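PDB 3AX6: phosphoribosylaminoimidazole carboxylase, ATPase subunit from Thermotoga maritima, which probably catalyses the ATP-dependent joining of 5-aminoimidazole ribonucleotide and hydrogencarbonate into N5-carboxyaminoimidazole ribonucleotide, a step of de novo purine biosynthesis. Local coordinates for residues K2-I7 and A284-P289; K87-P92 and R184-E189; Y93-I98 and I258-H263; V238-I243 and F278-R283. All blocks are in the same frame, centred on the assembly; numbering follows the deposited sequence.

Contacts 1, 2 and 3 hold the N-terminal parallel sheet and the helix after it against later parts of the chain; contact 4 lies within the second half, packing strand 239-248 on helix 277-285. Contacts 1, 3 and 4 are largely buried, whereas contact 2 is partly open and has an exposed acid. Chemistry follows place: contacts 1 and 3 are apolar, contact 2 is a salt bridge beside a histidine, and contact 4 adds a backbone-to-imidazole hydrogen bond to its packing. Contacts 1 and 4 share helix 277-285, and contacts 3 and 4 use neighbouring antiparallel strands. Asn287 of contact 1 bonds to the backbone of Glu186 and Lys187 in contact 2.

Contact 1 (K2-I7 and A284-P289); sequences KKIGII and AIMNLP
Ile4 and Met286, modelled as selenomethionine, carry this apolar contact, and their side chains run obliquely across one another. The selenium lies over the outer arm of the isoleucine: Ile4 CD1 is 3.7 Å from Met286 SE, and Ile4 CG1 is at the same 3.7 Å from Met286 SE, so two successive carbons rest on the one selenium. Ile4 presents this arm because CG1 stands opposite its carbonyl carbon (chi1 -66°) and the chain then runs straight out to CD1. Its other branch faces the end of the helix, where Ile4 CG2 comes to 4.3 Å from Ile285 CD1, a looser touch.

Met286 is bent at both chi2 and chi3 (-49° and -63°), and this bend brings its methyl back toward the start of the strand. There Met286 CE meets Lys2 CD at 3.7 Å. The two chains run antiparallel alongside one another, and it is the aliphatic part of the extended lysine that touches. With Lys2 exposed and the other three touching residues buried, the lysine marks the solvent-facing margin of the contact.

The helix ends here in a Schellman motif: Asn287, at positive phi, is its C-prime residue, with Asn287 N bonded to Ala284 O at 3.1 Å and Leu288 N bonded to Arg283 O. Strand 3-7 runs in the middle of the parallel sheet of the Rossmann-like N-terminal part, between strands 26-31 and 65-68. Helix 277-285 thus reaches this sheet near its strand beginnings, where Ile285 and Met286 also pack on Val65 of strand 65-68.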
loop_
_atom_site.group_PDB
_atom_site.type_symbol
_atom_site.label_atom_id
_atom_site.label_comp_id
_atom_site.label_asym_id
_atom_site.label_seq_id
_atom_site.Cartn_x
_atom_site.Cartn_y
_atom_site.Cartn_z
ATOM N N LYS A 2 2.076 6.192 -20.365
ATOM C CA LYS A 2 2.233 4.868 -20.968
ATOM C C LYS A 2 1.151 3.921 -20.469
ATOM O O LYS A 2 0.629 4.088 -19.369
ATOM C CB LYS A 2 3.613 4.284 -20.648
ATOM C CG LYS A 2 4.769 5.052 -21.267
ATOM C CD LYS A 2 6.107 4.390 -20.958
ATOM C CE LYS A 2 7.271 5.148 -21.594
ATOM N NZ LYS A 2 8.587 4.481 -21.351
ATOM N N LYS A 3 0.820 2.928 -21.288
ATOM C CA LYS A 3 -0.213 1.961 -20.942
ATOM C C LYS A 3 0.349 0.572 -20.676
ATOM O O LYS A 3 1.206 0.085 -21.409
ATOM C CB LYS A 3 -1.246 1.877 -22.066
ATOM C CG LYS A 3 -1.939 3.199 -22.392
ATOM C CD LYS A 3 -2.922 3.048 -23.553
ATOM C CE LYS A 3 -3.579 4.377 -23.919
ATOM N NZ LYS A 3 -4.433 4.903 -22.821
ATOM N N ILE A 4 -0.137 -0.056 -19.614
ATOM C CA ILE A 4 0.283 -1.405 -19.254
ATOM C C ILE A 4 -0.930 -2.327 -19.341
ATOM O O ILE A 4 -1.973 -2.059 -18.736
ATOM C CB ILE A 4 0.845 -1.466 -17.813
ATOM C CG1 ILE A 4 2.150 -0.668 -17.723
ATOM C CG2 ILE A 4 1.081 -2.916 -17.407
ATOM C CD1 ILE A 4 2.723 -0.583 -16.328
ATOM N N GLY A 5 -0.794 -3.401 -20.107
ATOM C CA GLY A 5 -1.877 -4.352 -20.244
ATOM C C GLY A 5 -1.613 -5.521 -19.314
ATOM O O GLY A 5 -0.480 -6.012 -19.232
ATOM N N ILE A 6 -2.648 -5.963 -18.605
ATOM C CA ILE A 6 -2.502 -7.073 -17.672
ATOM C C ILE A 6 -3.516 -8.178 -17.942
ATOM O O ILE A 6 -4.721 -7.953 -17.880
ATOM C CB ILE A 6 -2.679 -6.608 -16.205
ATOM C CG1 ILE A 6 -1.703 -5.477 -15.886
ATOM C CG2 ILE A 6 -2.431 -7.777 -15.256
ATOM C CD1 ILE A 6 -1.824 -4.958 -14.469
ATOM N N ILE A 7 -3.019 -9.372 -18.246
ATOM C CA ILE A 7 -3.879 -10.525 -18.500
ATOM C C ILE A 7 -4.067 -11.242 -17.165
ATOM O O ILE A 7 -3.121 -11.809 -16.621
ATOM C CB ILE A 7 -3.232 -11.497 -19.517
ATOM C CG1 ILE A 7 -2.999 -10.770 -20.846
ATOM C CG2 ILE A 7 -4.126 -12.724 -19.716
ATOM C CD1 ILE A 7 -2.141 -11.533 -21.847
ATOM N N ALA A 284 10.429 -3.435 -13.157
ATOM C CA ALA A 284 11.149 -4.330 -14.043
ATOM C C ALA A 284 10.580 -4.424 -15.455
ATOM O O ALA A 284 11.331 -4.372 -16.432
ATOM C CB ALA A 284 11.246 -5.718 -13.421
ATOM N N ILE A 285 9.266 -4.554 -15.587
ATOM C CA ILE A 285 8.708 -4.671 -16.929
ATOM C C ILE A 285 8.735 -3.345 -17.689
ATOM O O ILE A 285 8.607 -3.329 -18.917
ATOM C CB ILE A 285 7.270 -5.227 -16.912
ATOM C CG1 ILE A 285 6.300 -4.190 -16.345
ATOM C CG2 ILE A 285 7.233 -6.513 -16.102
ATOM C CD1 ILE A 285 4.843 -4.635 -16.398
HETATM N N MSE A 286 8.899 -2.240 -16.965
HETATM C CA MSE A 286 8.973 -0.927 -17.606
HETATM C C MSE A 286 10.439 -0.515 -17.778
HETATM O O MSE A 286 10.735 0.624 -18.127
HETATM C CB MSE A 286 8.237 0.137 -16.776
HETATM C CG MSE A 286 6.740 -0.088 -16.613
HETATM SE SE MSE A 286 5.845 -0.475 -18.277
HETATM C CE MSE A 286 6.187 1.171 -19.188
ATOM N N ASN A 287 11.345 -1.455 -17.522
ATOM C CA ASN A 287 12.782 -1.221 -17.644
ATOM C C ASN A 287 13.219 0.062 -16.943
ATOM O O ASN A 287 13.944 0.882 -17.506
ATOM C CB ASN A 287 13.188 -1.188 -19.122
ATOM C CG ASN A 287 14.617 -1.674 -19.348
ATOM O OD1 ASN A 287 15.136 -2.487 -18.589
ATOM N ND2 ASN A 287 15.247 -1.188 -20.407
ATOM N N LEU A 288 12.753 0.224 -15.709
ATOM C CA LEU A 288 13.080 1.367 -14.869
ATOM C C LEU A 288 14.014 0.862 -13.771
ATOM O O LEU A 288 14.104 -0.347 -13.537
ATOM C CB LEU A 288 11.812 1.923 -14.223
ATOM C CG LEU A 288 10.753 2.522 -15.141
ATOM C CD1 LEU A 288 9.440 2.663 -14.404
ATOM C CD2 LEU A 288 11.246 3.870 -15.634
ATOM N N PRO A 289 14.739 1.777 -13.099
ATOM C CA PRO A 289 15.646 1.356 -12.028
ATOM C C PRO A 289 14.860 0.601 -10.955
ATOM O O PRO A 289 13.777 1.028 -10.536
ATOM C CB PRO A 289 16.210 2.680 -11.520
ATOM C CG PRO A 289 16.282 3.498 -12.773
ATOM C CD PRO A 289 14.963 3.193 -13.452
#

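Contact 2 (K87-P92 and R184-E189); sequences KIHPSP and RNEKGE
Lys87 opens the segment with a salt bridge to Glu186. Its side chain does not extend straight but bends at chi2 and chi4 (57° and 59°), and these turns carry the ammonium across to the carboxylate, which it meets obliquely. Lys87 NZ lies 3.2 Å from Glu186 OE2, on the syn lone pair, the side facing the other oxygen. A second, weak bond joins Lys87 NZ to Glu186 OE1 at 3.3 Å. The nearly equal lengths show a nitrogen straddling both oxygens. Glu186 reaches out with CG opposite its backbone N and the rest of the chain extended.

Two residues on, His89 brings its imidazole up to the same oxygen. Glu186 OE2 lies 3.6 Å from His89 CE1 and 3.7 Å from His89 NE2, approaching the ring obliquely, with the carboxylate plane turned 89° from the ring plane. No hydrogen bond forms there; the proximity would at most favour positive charge on the imidazole through electrostatics. The ring's other nitrogen, ND1, makes a weak hydrogen bond to the carbonyl of Ile285, where helix 277-285 ends.

A cis peptide precedes Pro90, and Ser91 then takes the N-cap position, its OG bonded to the backbone N of Tyr93 at the start of helix 92-99. On the other side, Asn185 N bonds to Glu189 O at 3.0 Å, closing the loop that carries Glu186 between antiparallel strands 174-184 and 190-198. The arrangement is therefore an interdomain salt bridge, linking the edge strand of a Rossmann-like parallel sheet to a beta hairpin of the ATP-grasp part.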
loop_
_atom_site.group_PDB
_atom_site.type_symbol
_atom_site.label_atom_id
_atom_site.label_comp_id
_atom_site.label_asym_id
_atom_site.label_seq_id
_atom_site.Cartn_x
_atom_site.Cartn_y
_atom_site.Cartn_z
ATOM N N LYS A 87 6.161 -5.492 -26.650
ATOM C CA LYS A 87 6.766 -5.720 -25.346
ATOM C C LYS A 87 5.889 -6.558 -24.423
ATOM O O LYS A 87 4.871 -6.079 -23.920
ATOM C CB LYS A 87 7.072 -4.379 -24.688
ATOM C CG LYS A 87 8.537 -4.034 -24.660
ATOM C CD LYS A 87 9.146 -4.022 -26.042
ATOM C CE LYS A 87 10.660 -4.047 -25.943
ATOM N NZ LYS A 87 11.131 -5.256 -25.205
ATOM N N ILE A 88 6.288 -7.809 -24.210
ATOM C CA ILE A 88 5.550 -8.716 -23.329
ATOM C C ILE A 88 6.517 -9.321 -22.315
ATOM O O ILE A 88 7.449 -10.046 -22.677
ATOM C CB ILE A 88 4.864 -9.831 -24.130
ATOM C CG1 ILE A 88 3.932 -9.205 -25.176
ATOM C CG2 ILE A 88 4.055 -10.723 -23.187
ATOM C CD1 ILE A 88 3.486 -10.165 -26.263
ATOM N N HIS A 89 6.279 -9.017 -21.041
ATOM C CA HIS A 89 7.151 -9.468 -19.959
ATOM C C HIS A 89 6.423 -10.100 -18.783
ATOM O O HIS A 89 5.459 -9.531 -18.266
ATOM C CB HIS A 89 7.965 -8.277 -19.446
ATOM C CG HIS A 89 8.816 -7.632 -20.493
ATOM N ND1 HIS A 89 9.005 -6.270 -20.560
ATOM C CD2 HIS A 89 9.556 -8.165 -21.493
ATOM C CE1 HIS A 89 9.826 -5.991 -21.556
ATOM N NE2 HIS A 89 10.177 -7.123 -22.136
ATOM N N PRO A 90 6.891 -11.276 -18.324
ATOM C CA PRO A 90 8.049 -11.986 -18.879
ATOM C C PRO A 90 7.777 -12.502 -20.285
ATOM O O PRO A 90 6.624 -12.693 -20.687
ATOM C CB PRO A 90 8.266 -13.133 -17.890
ATOM C CG PRO A 90 7.705 -12.604 -16.617
ATOM C CD PRO A 90 6.435 -11.936 -17.089
ATOM N N SER A 91 8.851 -12.726 -21.029
ATOM C CA SER A 91 8.736 -13.222 -22.392
ATOM C C SER A 91 7.913 -14.498 -22.473
ATOM O O SER A 91 7.948 -15.325 -21.562
ATOM C CB SER A 91 10.120 -13.501 -22.977
ATOM O OG SER A 91 9.994 -14.270 -24.158
ATOM N N PRO A 92 7.154 -14.667 -23.568
ATOM C CA PRO A 92 6.323 -15.852 -23.777
ATOM C C PRO A 92 7.236 -17.077 -23.825
ATOM O O PRO A 92 6.827 -18.191 -23.491
ATOM C CB PRO A 92 5.669 -15.575 -25.129
ATOM C CG PRO A 92 5.613 -14.093 -25.180
ATOM C CD PRO A 92 6.964 -13.703 -24.662
ATOM N N ARG A 184 14.308 -8.619 -12.404
ATOM C CA ARG A 184 15.340 -8.256 -13.358
ATOM C C ARG A 184 14.768 -7.378 -14.467
ATOM O O ARG A 184 13.644 -7.595 -14.930
ATOM C CB ARG A 184 15.970 -9.526 -13.955
ATOM C CG ARG A 184 17.074 -9.273 -14.974
ATOM C CD ARG A 184 17.720 -10.589 -15.419
ATOM N NE ARG A 184 18.770 -10.417 -16.429
ATOM C CZ ARG A 184 18.551 -10.062 -17.696
ATOM N NH1 ARG A 184 17.314 -9.835 -18.131
ATOM N NH2 ARG A 184 19.570 -9.951 -18.535
ATOM N N ASN A 185 15.573 -6.392 -14.865
ATOM C CA ASN A 185 15.294 -5.417 -15.930
ATOM C C ASN A 185 15.754 -5.980 -17.255
ATOM O O ASN A 185 16.471 -6.973 -17.294
ATOM C CB ASN A 185 16.128 -4.152 -15.729
ATOM C CG ASN A 185 15.400 -3.099 -14.992
ATOM O OD1 ASN A 185 15.959 -2.045 -14.687
ATOM N ND2 ASN A 185 14.130 -3.358 -14.695
ATOM N N GLU A 186 15.378 -5.315 -18.340
ATOM C CA GLU A 186 15.837 -5.743 -19.646
ATOM C C GLU A 186 17.283 -5.244 -19.748
ATOM O O GLU A 186 18.100 -5.818 -20.464
ATOM C CB GLU A 186 14.978 -5.145 -20.759
ATOM C CG GLU A 186 15.227 -5.789 -22.111
ATOM C CD GLU A 186 14.055 -5.634 -23.059
ATOM O OE1 GLU A 186 14.080 -6.244 -24.149
ATOM O OE2 GLU A 186 13.103 -4.903 -22.717
ATOM N N LYS A 187 17.588 -4.181 -19.003
ATOM C CA LYS A 187 18.933 -3.604 -18.963
ATOM C C LYS A 187 19.887 -4.565 -18.261
ATOM O O LYS A 187 21.107 -4.448 -18.379
ATOM C CB LYS A 187 18.930 -2.273 -18.199
ATOM C CG LYS A 187 18.512 -1.050 -19.003
ATOM C CD LYS A 187 18.430 0.185 -18.107
ATOM C CE LYS A 187 18.442 1.475 -18.911
ATOM N NZ LYS A 187 17.377 1.512 -19.947
ATOM N N GLY A 188 19.326 -5.505 -17.507
ATOM C CA GLY A 188 20.153 -6.468 -16.807
ATOM C C GLY A 188 20.291 -6.231 -15.313
ATOM O O GLY A 188 20.919 -7.027 -14.618
ATOM N N GLU A 189 19.725 -5.141 -14.806
ATOM C CA GLU A 189 19.816 -4.885 -13.375
ATOM C C GLU A 189 19.014 -5.948 -12.619
ATOM O O GLU A 189 17.902 -6.284 -13.024
ATOM C CB GLU A 189 19.283 -3.484 -13.036
ATOM C CG GLU A 189 18.995 -3.312 -11.551
ATOM C CD GLU A 189 18.768 -1.870 -11.122
ATOM O OE1 GLU A 189 18.078 -1.122 -11.846
ATOM O OE2 GLU A 189 19.271 -1.494 -10.040
#

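Contact 3 (Y93-I98 and I258-H263)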
loop_
_atom_site.group_PDB
_atom_site.type_symbol
_atom_site.label_atom_id
_atom_site.label_comp_id
_atom_site.label_asym_id
_atom_site.label_seq_id
_atom_site.Cartn_x
_atom_site.Cartn_y
_atom_site.Cartn_z
ATOM N N TYR A 93 8.476 -16.851 -24.252
ATOM C CA TYR A 93 9.480 -17.903 -24.335
ATOM C C TYR A 93 9.849 -18.384 -22.932
ATOM O O TYR A 93 10.043 -19.581 -22.703
ATOM C CB TYR A 93 10.721 -17.383 -25.065
ATOM C CG TYR A 93 10.557 -17.327 -26.563
ATOM C CD1 TYR A 93 10.593 -18.492 -27.324
ATOM C CD2 TYR A 93 10.326 -16.115 -27.221
ATOM C CE1 TYR A 93 10.400 -18.463 -28.701
ATOM C CE2 TYR A 93 10.130 -16.071 -28.603
ATOM C CZ TYR A 93 10.168 -17.253 -29.337
ATOM O OH TYR A 93 9.958 -17.244 -30.697
ATOM N N THR A 94 9.946 -17.447 -21.993
ATOM C CA THR A 94 10.265 -17.800 -20.616
ATOM C C THR A 94 9.064 -18.555 -20.063
ATOM O O THR A 94 9.201 -19.624 -19.469
ATOM C CB THR A 94 10.508 -16.554 -19.740
ATOM O OG1 THR A 94 11.687 -15.871 -20.182
ATOM C CG2 THR A 94 10.684 -16.962 -18.283
ATOM N N LEU A 95 7.884 -17.988 -20.270
ATOM C CA LEU A 95 6.651 -18.605 -19.813
ATOM C C LEU A 95 6.573 -20.030 -20.378
ATOM O O LEU A 95 6.180 -20.970 -19.681
ATOM C CB LEU A 95 5.457 -17.774 -20.283
ATOM C CG LEU A 95 4.067 -18.196 -19.800
ATOM C CD1 LEU A 95 4.062 -18.328 -18.284
ATOM C CD2 LEU A 95 3.042 -17.173 -20.254
ATOM N N GLU A 96 6.979 -20.178 -21.636
ATOM C CA GLU A 96 6.960 -21.471 -22.310
ATOM C C GLU A 96 7.884 -22.487 -21.624
ATOM O O GLU A 96 7.525 -23.655 -21.461
ATOM C CB GLU A 96 7.375 -21.284 -23.770
ATOM C CG GLU A 96 7.176 -22.502 -24.649
ATOM C CD GLU A 96 7.446 -22.196 -26.108
ATOM O OE1 GLU A 96 8.555 -21.703 -26.407
ATOM O OE2 GLU A 96 6.553 -22.444 -26.951
ATOM N N ILE A 97 9.070 -22.030 -21.227
ATOM C CA ILE A 97 10.043 -22.877 -20.549
ATOM C C ILE A 97 9.546 -23.334 -19.179
ATOM O O ILE A 97 9.739 -24.486 -18.790
ATOM C CB ILE A 97 11.382 -22.141 -20.349
ATOM C CG1 ILE A 97 12.113 -22.013 -21.683
ATOM C CG2 ILE A 97 12.243 -22.881 -19.342
ATOM C CD1 ILE A 97 13.493 -21.366 -21.573
ATOM N N ILE A 98 8.909 -22.424 -18.451
ATOM C CA ILE A 98 8.406 -22.725 -17.119
ATOM C C ILE A 98 7.137 -23.583 -17.091
ATOM O O ILE A 98 6.973 -24.418 -16.202
ATOM C CB ILE A 98 8.155 -21.421 -16.339
ATOM C CG1 ILE A 98 9.450 -20.609 -16.274
ATOM C CG2 ILE A 98 7.656 -21.737 -14.936
ATOM C CD1 ILE A 98 9.291 -19.243 -15.641
ATOM N N ILE A 258 9.721 -22.526 -10.545
ATOM C CA ILE A 258 9.892 -21.133 -10.941
ATOM C C ILE A 258 8.531 -20.531 -11.265
ATOM O O ILE A 258 7.783 -21.088 -12.066
ATOM C CB ILE A 258 10.744 -20.996 -12.218
ATOM C CG1 ILE A 258 12.114 -21.648 -12.028
ATOM C CG2 ILE A 258 10.876 -19.522 -12.579
ATOM C CD1 ILE A 258 12.998 -21.575 -13.263
ATOM N N ALA A 259 8.211 -19.398 -10.651
ATOM C CA ALA A 259 6.950 -18.718 -10.915
ATOM C C ALA A 259 7.293 -17.389 -11.598
ATOM O O ALA A 259 7.918 -16.519 -10.988
ATOM C CB ALA A 259 6.210 -18.468 -9.615
ATOM N N PRO A 260 6.883 -17.213 -12.870
ATOM C CA PRO A 260 7.142 -16.001 -13.659
ATOM C C PRO A 260 6.170 -14.868 -13.347
ATOM O O PRO A 260 5.526 -14.324 -14.249
ATOM C CB PRO A 260 6.975 -16.499 -15.084
ATOM C CG PRO A 260 5.780 -17.387 -14.931
ATOM C CD PRO A 260 6.108 -18.181 -13.666
ATOM N N ARG A 261 6.079 -14.498 -12.075
ATOM C CA ARG A 261 5.155 -13.454 -11.682
ATOM C C ARG A 261 5.242 -13.241 -10.186
ATOM O O ARG A 261 5.934 -13.987 -9.491
ATOM C CB ARG A 261 3.732 -13.898 -12.013
ATOM C CG ARG A 261 3.377 -15.245 -11.368
ATOM C CD ARG A 261 1.895 -15.580 -11.511
ATOM N NE ARG A 261 1.571 -16.908 -10.989
ATOM C CZ ARG A 261 1.640 -17.261 -9.707
ATOM N NH1 ARG A 261 2.024 -16.388 -8.790
ATOM N NH2 ARG A 261 1.322 -18.494 -9.341
ATOM N N PRO A 262 4.559 -12.198 -9.675
ATOM C CA PRO A 262 4.559 -11.923 -8.237
ATOM C C PRO A 262 3.965 -13.191 -7.628
ATOM O O PRO A 262 3.022 -13.761 -8.182
ATOM C CB PRO A 262 3.628 -10.727 -8.125
ATOM C CG PRO A 262 3.929 -9.981 -9.381
ATOM C CD PRO A 262 3.954 -11.079 -10.417
ATOM N N HIS A 263 4.509 -13.636 -6.502
ATOM C CA HIS A 263 4.054 -14.879 -5.886
ATOM C C HIS A 263 3.551 -14.724 -4.457
ATOM O O HIS A 263 3.992 -13.845 -3.718
ATOM C CB HIS A 263 5.213 -15.879 -5.945
ATOM C CG HIS A 263 4.861 -17.268 -5.517
ATOM N ND1 HIS A 263 4.733 -17.632 -4.194
ATOM C CD2 HIS A 263 4.657 -18.396 -6.239
ATOM C CE1 HIS A 263 4.470 -18.925 -4.119
ATOM N NE2 HIS A 263 4.421 -19.412 -5.345
#
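Pro260, whose ring packs against Ile98 and Leu95, is the centre of an inverse gamma turn (phi -81°, psi 55°), the unusual feature of this otherwise apolar contact. The tight turn, marked by a weak bond from Arg261 N to Ala259 O of 2.9 Å, comes as strand 253-259 ends. That strand forms one edge of the antiparallel sheet of the ATP-grasp part, and it receives helix 92-99 from the preceding Rossmann-like part, so the contact joins the two.

Ile98 is the central residue of the packing. Standing opposite its carbonyl carbon (chi1 -57°), CG1 sends CD1 between the two partners: Ile98 CD1 is 3.6 Å from Pro260 CB and 3.5 Å from Ile258 CG2, the latter tighter than usual for two carbons. The chains of Ile98 and Ile258 cross at about a right angle, whereas Ile98 lies alongside the proline ring, pointing the other way.

Nearby lies Glu257, predicted to bind ATP, its side chain about 4 Å from that of Ile98. Helix 101-110 adds Gln104 against both isoleucines. One helical turn before Ile98, a single methyl completes the contact: Leu95 CD1 rests 3.9 Å from Pro260 CG.

Contact 4 (V238-I243 and F278-R283); sequences VGIFGI and FEQHIR
His281 ND1 accepts the one hydrogen bond that crosses this contact, from the backbone N of Ile240 to ND1 at 3.3 Å. The bond is long but nearly straight (N-H...N angle 163°), and its donor lies at the ring edge, 6° from the imidazole plane. Since ND1 accepts, the ring proton is probably on NE2, which bonds to Thr67 OG1. Both nitrogens are thus engaged, which should hold the rotation of the ring.

The isoleucine then packs against the same histidine. Ile240 CG2 sits 3.6 Å from His281 ND1, and Ile240 CG2 is also 3.8 Å from His281 CB, the two side chains crossing obliquely. Its other branch leaves opposite the backbone N (chi1 -164°) and ends with Ile240 CD1 at 4.1 Å from Gln280 CB. The amide of Gln280 turns away to Gly291 O. Gly239 CA also comes up obliquely to the ring, 3.9 Å from His281 ND1.

One turn apart on the helix, Glu279 OE2 takes two bonds from Arg283, from NE at 3.0 Å and from NH2 at 2.8 Å. Arg283 NH2 also reaches Leu328 O of the second subunit. The helix lies over the start of strand 239-248, the axes of the two short segments approaching to 6.5 Å, with Ala183 of the adjacent strand 174-184 also against Ile240 and Gln280, and Met16 of helix 11-22 against His281.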
loop_
_atom_site.group_PDB
_atom_site.type_symbol
_atom_site.label_atom_id
_atom_site.label_comp_id
_atom_site.label_asym_id
_atom_site.label_seq_id
_atom_site.Cartn_x
_atom_site.Cartn_y
_atom_site.Cartn_z
ATOM N N VAL A 238 12.718 -10.796 -17.411
ATOM C CA VAL A 238 12.300 -9.411 -17.265
ATOM C C VAL A 238 11.014 -9.442 -16.445
ATOM O O VAL A 238 9.975 -9.917 -16.912
ATOM C CB VAL A 238 12.025 -8.750 -18.635
ATOM C CG1 VAL A 238 11.540 -7.317 -18.435
ATOM C CG2 VAL A 238 13.289 -8.771 -19.486
ATOM N N GLY A 239 11.101 -8.944 -15.216
ATOM C CA GLY A 239 9.964 -8.936 -14.311
ATOM C C GLY A 239 10.446 -9.528 -12.999
ATOM O O GLY A 239 11.655 -9.695 -12.805
ATOM N N ILE A 240 9.533 -9.838 -12.085
ATOM C CA ILE A 240 9.945 -10.429 -10.818
ATOM C C ILE A 240 9.562 -11.904 -10.836
ATOM O O ILE A 240 8.506 -12.278 -11.351
ATOM C CB ILE A 240 9.308 -9.695 -9.609
ATOM C CG1 ILE A 240 10.050 -10.081 -8.326
ATOM C CG2 ILE A 240 7.831 -10.021 -9.494
ATOM C CD1 ILE A 240 9.601 -9.289 -7.111
ATOM N N PHE A 241 10.433 -12.744 -10.284
ATOM C CA PHE A 241 10.202 -14.186 -10.278
ATOM C C PHE A 241 10.226 -14.818 -8.897
ATOM O O PHE A 241 10.971 -14.383 -8.011
ATOM C CB PHE A 241 11.250 -14.889 -11.154
ATOM C CG PHE A 241 11.257 -14.430 -12.579
ATOM C CD1 PHE A 241 11.660 -13.139 -12.909
ATOM C CD2 PHE A 241 10.819 -15.271 -13.594
ATOM C CE1 PHE A 241 11.622 -12.691 -14.227
ATOM C CE2 PHE A 241 10.780 -14.827 -14.916
ATOM C CZ PHE A 241 11.180 -13.539 -15.229
ATOM N N GLY A 242 9.401 -15.850 -8.736
ATOM C CA GLY A 242 9.336 -16.590 -7.491
ATOM C C GLY A 242 10.136 -17.865 -7.697
ATOM O O GLY A 242 9.761 -18.708 -8.511
ATOM N N ILE A 243 11.255 -17.994 -6.988
ATOM C CA ILE A 243 12.112 -19.170 -7.109
ATOM C C ILE A 243 11.975 -20.045 -5.861
ATOM O O ILE A 243 12.398 -19.660 -4.771
ATOM C CB ILE A 243 13.601 -18.771 -7.266
ATOM C CG1 ILE A 243 13.766 -17.710 -8.361
ATOM C CG2 ILE A 243 14.427 -20.012 -7.585
ATOM C CD1 ILE A 243 13.263 -18.123 -9.726
ATOM N N PHE A 278 5.149 -6.126 -6.001
ATOM C CA PHE A 278 4.264 -5.596 -7.035
ATOM C C PHE A 278 4.801 -4.307 -7.652
ATOM O O PHE A 278 4.699 -4.105 -8.860
ATOM C CB PHE A 278 2.868 -5.394 -6.456
ATOM C CG PHE A 278 2.190 -6.682 -6.082
ATOM C CD1 PHE A 278 1.615 -7.490 -7.062
ATOM C CD2 PHE A 278 2.147 -7.102 -4.757
ATOM C CE1 PHE A 278 1.006 -8.700 -6.724
ATOM C CE2 PHE A 278 1.543 -8.303 -4.409
ATOM C CZ PHE A 278 0.971 -9.106 -5.391
ATOM N N GLU A 279 5.368 -3.432 -6.830
ATOM C CA GLU A 279 5.960 -2.217 -7.364
ATOM C C GLU A 279 7.192 -2.653 -8.160
ATOM O O GLU A 279 7.451 -2.168 -9.256
ATOM C CB GLU A 279 6.420 -1.280 -6.246
ATOM C CG GLU A 279 7.097 -0.030 -6.781
ATOM C CD GLU A 279 7.719 0.819 -5.704
ATOM O OE1 GLU A 279 7.226 0.782 -4.561
ATOM O OE2 GLU A 279 8.690 1.539 -6.006
ATOM N N GLN A 280 7.946 -3.581 -7.582
ATOM C CA GLN A 280 9.169 -4.092 -8.194
ATOM C C GLN A 280 8.892 -4.659 -9.583
ATOM O O GLN A 280 9.651 -4.420 -10.529
ATOM C CB GLN A 280 9.779 -5.173 -7.296
ATOM C CG GLN A 280 11.237 -5.481 -7.582
ATOM C CD GLN A 280 12.150 -4.321 -7.226
ATOM O OE1 GLN A 280 12.175 -3.297 -7.911
ATOM N NE2 GLN A 280 12.894 -4.471 -6.139
ATOM N N HIS A 281 7.797 -5.404 -9.698
ATOM C CA HIS A 281 7.400 -6.008 -10.961
ATOM C C HIS A 281 7.143 -4.942 -12.025
ATOM O O HIS A 281 7.544 -5.100 -13.188
ATOM C CB HIS A 281 6.143 -6.858 -10.764
ATOM C CG HIS A 281 5.735 -7.625 -11.985
ATOM N ND1 HIS A 281 6.512 -8.629 -12.526
ATOM C CD2 HIS A 281 4.639 -7.527 -12.776
ATOM C CE1 HIS A 281 5.912 -9.115 -13.598
ATOM N NE2 HIS A 281 4.775 -8.462 -13.772
ATOM N N ILE A 282 6.473 -3.862 -11.625
ATOM C CA ILE A 282 6.179 -2.774 -12.550
ATOM C C ILE A 282 7.485 -2.129 -12.990
ATOM O O ILE A 282 7.692 -1.876 -14.179
ATOM C CB ILE A 282 5.282 -1.682 -11.909
ATOM C CG1 ILE A 282 3.955 -2.287 -11.441
ATOM C CG2 ILE A 282 5.019 -0.567 -12.920
ATOM C CD1 ILE A 282 3.208 -3.054 -12.512
ATOM N N ARG A 283 8.366 -1.864 -12.033
ATOM C CA ARG A 283 9.659 -1.267 -12.357
ATOM C C ARG A 283 10.411 -2.123 -13.375
ATOM O O ARG A 283 10.952 -1.603 -14.348
ATOM C CB ARG A 283 10.543 -1.123 -11.110
ATOM C CG ARG A 283 10.108 -0.067 -10.084
ATOM C CD ARG A 283 11.267 0.186 -9.126
ATOM N NE ARG A 283 10.902 0.923 -7.924
ATOM C CZ ARG A 283 11.674 1.853 -7.371
ATOM N NH1 ARG A 283 12.845 2.156 -7.922
ATOM N NH2 ARG A 283 11.286 2.477 -6.266
#